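Local coordinates for putative cell invasion protein with MAC/Perforin domain (Bacteroides thetaiotaomicron VPI-5482, PDB 3KK7) that is of unknown function but contains a membrane-attack complex/perforin domain, a fold found in many pore-forming proteins, and may act on membranes, at residues 384-395 against 415-426. Numbering follows the deposited sequence.
Sequences IRKSNSGEKLYD and AASQSDEELKAN
Arg385 reaches from the hairpin to Asp420 of segment 415-426, whose carboxylate receives two of its nitrogens side-on. Both donors converge on a single oxygen: NE of Arg385 lies 3.2 Å from OD1 of Asp420, nearly along that oxygen's C-O axis, while NH2 reaches the same atom on its anti side. The guanidinium and carboxylate planes are nearly coplanar, so this salt bridge is close to flat. With CG set between the backbone N and the carbonyl carbon (chi1 57°), the arginine chain runs extended to NE and carries its head group there. Two backbone carbonyls of residues 416-418 take further N-H groups. Arg385 NH2 to Gln418 O is 2.7 Å and nearly straight (171°), whereas Arg385 NH1 meets Ala416 O at an equal 2.7 Å but with a more bent 130° N-H...O angle. Four hydrogen bonds thus fix the group's rotation, and Leu423 CD1 lies over one guanidinium face, 3.5 Å from Arg385 NH2.

The antiparallel hairpin of strands 376-386 and 392-401, within the D2 region, carries a classic beta bulge: Ile384 N bonds to Leu393 O and Leu393 N to Arg385 O, placing two residues opposite one. Both direct their CB atoms toward the helical segment; Ile384 CG2 lies 4.0 Å from Ala416 CA. Alongside, Leu393 CB meets Leu423 CB at 4.0 Å, joining helix to sheet through apolar contact. Farther along, Asn426 ND2 donates to Tyr394 O, 2.9 Å away, on a lone pair in the carbonyl plane.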
loop_
_atom_site.group_PDB
_atom_site.type_symbol
_atom_site.label_atom_id
_atom_site.label_comp_id
_atom_site.label_asym_id
_atom_site.label_seq_id
_atom_site.Cartn_x
_atom_site.Cartn_y
_atom_site.Cartn_z
ATOM N N ILE A 384 -13.999 -13.715 -27.023
ATOM C CA ILE A 384 -14.706 -14.883 -26.494
ATOM C C ILE A 384 -13.923 -16.142 -26.834
ATOM O O ILE A 384 -13.473 -16.842 -25.929
ATOM C CB ILE A 384 -16.173 -15.013 -27.014
ATOM C CG1 ILE A 384 -17.004 -13.793 -26.617
ATOM C CG2 ILE A 384 -16.830 -16.281 -26.443
ATOM C CD1 ILE A 384 -17.183 -13.616 -25.099
ATOM N N ARG A 385 -13.750 -16.427 -28.125
ATOM C CA ARG A 385 -12.991 -17.607 -28.544
ATOM C C ARG A 385 -12.549 -17.524 -29.994
ATOM O O ARG A 385 -12.949 -16.601 -30.719
ATOM C CB ARG A 385 -13.831 -18.871 -28.351
ATOM C CG ARG A 385 -15.178 -18.854 -29.084
ATOM C CD ARG A 385 -15.740 -20.258 -29.238
ATOM N NE ARG A 385 -16.912 -20.272 -30.116
ATOM C CZ ARG A 385 -18.153 -19.978 -29.731
ATOM N NH1 ARG A 385 -18.423 -19.632 -28.467
ATOM N NH2 ARG A 385 -19.138 -20.030 -30.625
ATOM N N LYS A 386 -11.721 -18.494 -30.394
ATOM C CA LYS A 386 -11.324 -18.699 -31.791
ATOM C C LYS A 386 -12.279 -19.666 -32.471
ATOM O O LYS A 386 -12.616 -20.700 -31.905
ATOM C CB LYS A 386 -9.896 -19.278 -31.915
ATOM C CG LYS A 386 -8.813 -18.330 -31.452
ATOM C CD LYS A 386 -7.484 -18.441 -32.213
ATOM C CE LYS A 386 -6.654 -17.156 -31.922
ATOM N NZ LYS A 386 -5.178 -17.313 -32.135
ATOM N N SER A 387 -12.666 -19.334 -33.700
ATOM C CA SER A 387 -13.484 -20.213 -34.523
ATOM C C SER A 387 -12.670 -21.435 -34.911
ATOM O O SER A 387 -11.463 -21.475 -34.698
ATOM C CB SER A 387 -13.979 -19.483 -35.793
ATOM O OG SER A 387 -12.984 -19.391 -36.805
ATOM N N ASN A 388 -13.326 -22.427 -35.496
ATOM C CA ASN A 388 -12.596 -23.583 -35.976
ATOM C C ASN A 388 -11.818 -23.280 -37.261
ATOM O O ASN A 388 -11.148 -24.161 -37.795
ATOM C CB ASN A 388 -13.516 -24.785 -36.159
ATOM C CG ASN A 388 -14.549 -24.580 -37.239
ATOM O OD1 ASN A 388 -14.286 -23.953 -38.262
ATOM N ND2 ASN A 388 -15.729 -25.143 -37.028
ATOM N N SER A 389 -11.933 -22.057 -37.775
ATOM C CA SER A 389 -11.083 -21.626 -38.870
ATOM C C SER A 389 -9.925 -20.761 -38.327
ATOM O O SER A 389 -9.052 -20.325 -39.076
ATOM C CB SER A 389 -11.899 -20.908 -39.958
ATOM O OG SER A 389 -12.428 -19.666 -39.518
ATOM N N GLY A 390 -9.904 -20.547 -37.018
ATOM C CA GLY A 390 -8.803 -19.851 -36.372
ATOM C C GLY A 390 -9.080 -18.387 -36.193
ATOM O O GLY A 390 -8.193 -17.630 -35.847
ATOM N N GLU A 391 -10.331 -17.994 -36.387
ATOM C CA GLU A 391 -10.704 -16.583 -36.387
ATOM C C GLU A 391 -11.117 -16.107 -34.987
ATOM O O GLU A 391 -11.905 -16.773 -34.292
ATOM C CB GLU A 391 -11.822 -16.358 -37.413
ATOM C CG GLU A 391 -12.521 -15.001 -37.381
ATOM C CD GLU A 391 -13.428 -14.789 -38.590
ATOM O OE1 GLU A 391 -13.483 -15.678 -39.479
ATOM O OE2 GLU A 391 -14.079 -13.725 -38.657
ATOM N N LYS A 392 -10.590 -14.950 -34.584
ATOM C CA LYS A 392 -10.991 -14.370 -33.316
ATOM C C LYS A 392 -12.441 -13.890 -33.402
ATOM O O LYS A 392 -12.830 -13.207 -34.358
ATOM C CB LYS A 392 -10.054 -13.252 -32.898
ATOM C CG LYS A 392 -8.666 -13.747 -32.523
ATOM C CD LYS A 392 -7.940 -12.692 -31.679
ATOM C CE LYS A 392 -6.564 -13.149 -31.173
ATOM N NZ LYS A 392 -5.483 -12.874 -32.173
ATOM N N LEU A 393 -13.229 -14.302 -32.402
ATOM C CA LEU A 393 -14.658 -13.977 -32.293
ATOM C C LEU A 393 -14.935 -13.177 -31.022
ATOM O O LEU A 393 -14.426 -13.502 -29.940
ATOM C CB LEU A 393 -15.494 -15.246 -32.240
ATOM C CG LEU A 393 -15.377 -16.212 -33.402
ATOM C CD1 LEU A 393 -16.126 -17.497 -33.026
ATOM C CD2 LEU A 393 -15.935 -15.566 -34.662
ATOM N N TYR A 394 -15.783 -12.159 -31.166
ATOM C CA TYR A 394 -16.004 -11.182 -30.125
ATOM C C TYR A 394 -17.479 -10.949 -29.828
ATOM O O TYR A 394 -18.324 -11.073 -30.707
ATOM C CB TYR A 394 -15.408 -9.867 -30.580
ATOM C CG TYR A 394 -13.919 -9.877 -30.797
ATOM C CD1 TYR A 394 -13.042 -9.602 -29.743
ATOM C CD2 TYR A 394 -13.381 -10.132 -32.052
ATOM C CE1 TYR A 394 -11.664 -9.589 -29.936
ATOM C CE2 TYR A 394 -12.008 -10.112 -32.261
ATOM C CZ TYR A 394 -11.154 -9.838 -31.200
ATOM O OH TYR A 394 -9.794 -9.824 -31.390
ATOM N N ASP A 395 -17.765 -10.613 -28.569
ATOM C CA ASP A 395 -19.064 -10.113 -28.146
ATOM C C ASP A 395 -18.937 -8.584 -28.057
ATOM O O ASP A 395 -17.832 -8.047 -27.950
ATOM C CB ASP A 395 -19.453 -10.715 -26.783
ATOM C CG ASP A 395 -20.931 -10.456 -26.397
ATOM O OD1 ASP A 395 -21.716 -10.014 -27.257
ATOM O OD2 ASP A 395 -21.319 -10.712 -25.231
ATOM N N ALA A 415 -22.896 -15.504 -23.950
ATOM C CA ALA A 415 -22.276 -15.164 -25.216
ATOM C C ALA A 415 -21.430 -16.319 -25.760
ATOM O O ALA A 415 -21.265 -16.418 -26.973
ATOM C CB ALA A 415 -21.424 -13.894 -25.067
ATOM N N ALA A 416 -20.894 -17.174 -24.881
ATOM C CA ALA A 416 -20.093 -18.340 -25.309
ATOM C C ALA A 416 -20.958 -19.433 -25.971
ATOM O O ALA A 416 -20.474 -20.176 -26.837
ATOM C CB ALA A 416 -19.303 -18.927 -24.133
ATOM N N SER A 417 -22.227 -19.516 -25.559
ATOM C CA SER A 417 -23.211 -20.441 -26.152
ATOM C C SER A 417 -23.455 -20.136 -27.627
ATOM O O SER A 417 -23.650 -21.038 -28.425
ATOM C CB SER A 417 -24.566 -20.353 -25.416
ATOM O OG SER A 417 -24.450 -20.544 -24.007
ATOM N N GLN A 418 -23.440 -18.860 -27.987
ATOM C CA GLN A 418 -23.821 -18.457 -29.333
ATOM C C GLN A 418 -22.935 -19.122 -30.380
ATOM O O GLN A 418 -21.759 -19.391 -30.146
ATOM C CB GLN A 418 -23.780 -16.936 -29.474
ATOM C CG GLN A 418 -24.615 -16.190 -28.423
ATOM C CD GLN A 418 -24.904 -14.746 -28.811
ATOM O OE1 GLN A 418 -24.170 -13.827 -28.441
ATOM N NE2 GLN A 418 -25.977 -14.544 -29.576
ATOM N N SER A 419 -23.523 -19.393 -31.534
ATOM C CA SER A 419 -22.837 -20.065 -32.620
ATOM C C SER A 419 -21.844 -19.131 -33.275
ATOM O O SER A 419 -22.138 -17.950 -33.475
ATOM C CB SER A 419 -23.844 -20.492 -33.685
ATOM O OG SER A 419 -24.360 -19.351 -34.356
ATOM N N ASP A 420 -20.689 -19.677 -33.643
ATOM C CA ASP A 420 -19.655 -18.942 -34.373
ATOM C C ASP A 420 -20.189 -17.790 -35.254
ATOM O O ASP A 420 -19.755 -16.647 -35.109
ATOM C CB ASP A 420 -18.826 -19.918 -35.228
ATOM C CG ASP A 420 -17.697 -20.599 -34.443
ATOM O OD1 ASP A 420 -17.621 -20.464 -33.187
ATOM O OD2 ASP A 420 -16.866 -21.270 -35.112
ATOM N N GLU A 421 -21.144 -18.086 -36.139
ATOM C CA GLU A 421 -21.593 -17.105 -37.154
ATOM C C GLU A 421 -22.270 -15.883 -36.547
ATOM O O GLU A 421 -22.161 -14.783 -37.082
ATOM C CB GLU A 421 -22.501 -17.763 -38.211
ATOM C CG GLU A 421 -21.738 -18.613 -39.267
ATOM C CD GLU A 421 -21.027 -19.861 -38.682
ATOM O OE1 GLU A 421 -21.395 -20.317 -37.572
ATOM O OE2 GLU A 421 -20.096 -20.390 -39.337
ATOM N N GLU A 422 -22.951 -16.078 -35.424
ATOM C CA GLU A 422 -23.551 -14.965 -34.694
ATOM C C GLU A 422 -22.480 -14.006 -34.173
ATOM O O GLU A 422 -22.515 -12.800 -34.447
ATOM C CB GLU A 422 -24.377 -15.484 -33.525
ATOM C CG GLU A 422 -25.587 -16.302 -33.941
ATOM C CD GLU A 422 -26.338 -16.865 -32.746
ATOM O OE1 GLU A 422 -26.179 -16.304 -31.629
ATOM O OE2 GLU A 422 -27.087 -17.859 -32.924
ATOM N N LEU A 423 -21.524 -14.558 -33.430
ATOM C CA LEU A 423 -20.410 -13.781 -32.872
ATOM C C LEU A 423 -19.606 -13.058 -33.955
ATOM O O LEU A 423 -19.234 -11.900 -33.778
ATOM C CB LEU A 423 -19.485 -14.685 -32.029
ATOM C CG LEU A 423 -20.065 -15.339 -30.757
ATOM C CD1 LEU A 423 -19.222 -16.529 -30.316
ATOM C CD2 LEU A 423 -20.205 -14.331 -29.612
ATOM N N LYS A 424 -19.359 -13.736 -35.071
ATOM C CA LYS A 424 -18.673 -13.132 -36.224
ATOM C C LYS A 424 -19.456 -11.949 -36.833
ATOM O O LYS A 424 -18.863 -11.050 -37.451
ATOM C CB LYS A 424 -18.415 -14.206 -37.294
ATOM C CG LYS A 424 -17.615 -13.733 -38.508
ATOM C CD LYS A 424 -17.157 -14.924 -39.352
ATOM C CE LYS A 424 -16.613 -14.513 -40.719
ATOM N NZ LYS A 424 -16.123 -15.699 -41.468
ATOM N N ALA A 425 -20.782 -11.959 -36.661
ATOM C CA ALA A 425 -21.644 -10.869 -37.137
ATOM C C ALA A 425 -21.482 -9.579 -36.315
ATOM O O ALA A 425 -21.931 -8.516 -36.748
ATOM C CB ALA A 425 -23.113 -11.309 -37.166
ATOM N N ASN A 426 -20.852 -9.674 -35.137
ATOM C CA ASN A 426 -20.501 -8.487 -34.364
ATOM C C ASN A 426 -19.353 -7.695 -35.023
ATOM O O ASN A 426 -19.094 -6.535 -34.653
ATOM C CB ASN A 426 -20.128 -8.865 -32.924
ATOM C CG ASN A 426 -21.308 -9.422 -32.122
ATOM O OD1 ASN A 426 -22.431 -8.956 -32.261
ATOM N ND2 ASN A 426 -21.042 -10.409 -31.262
#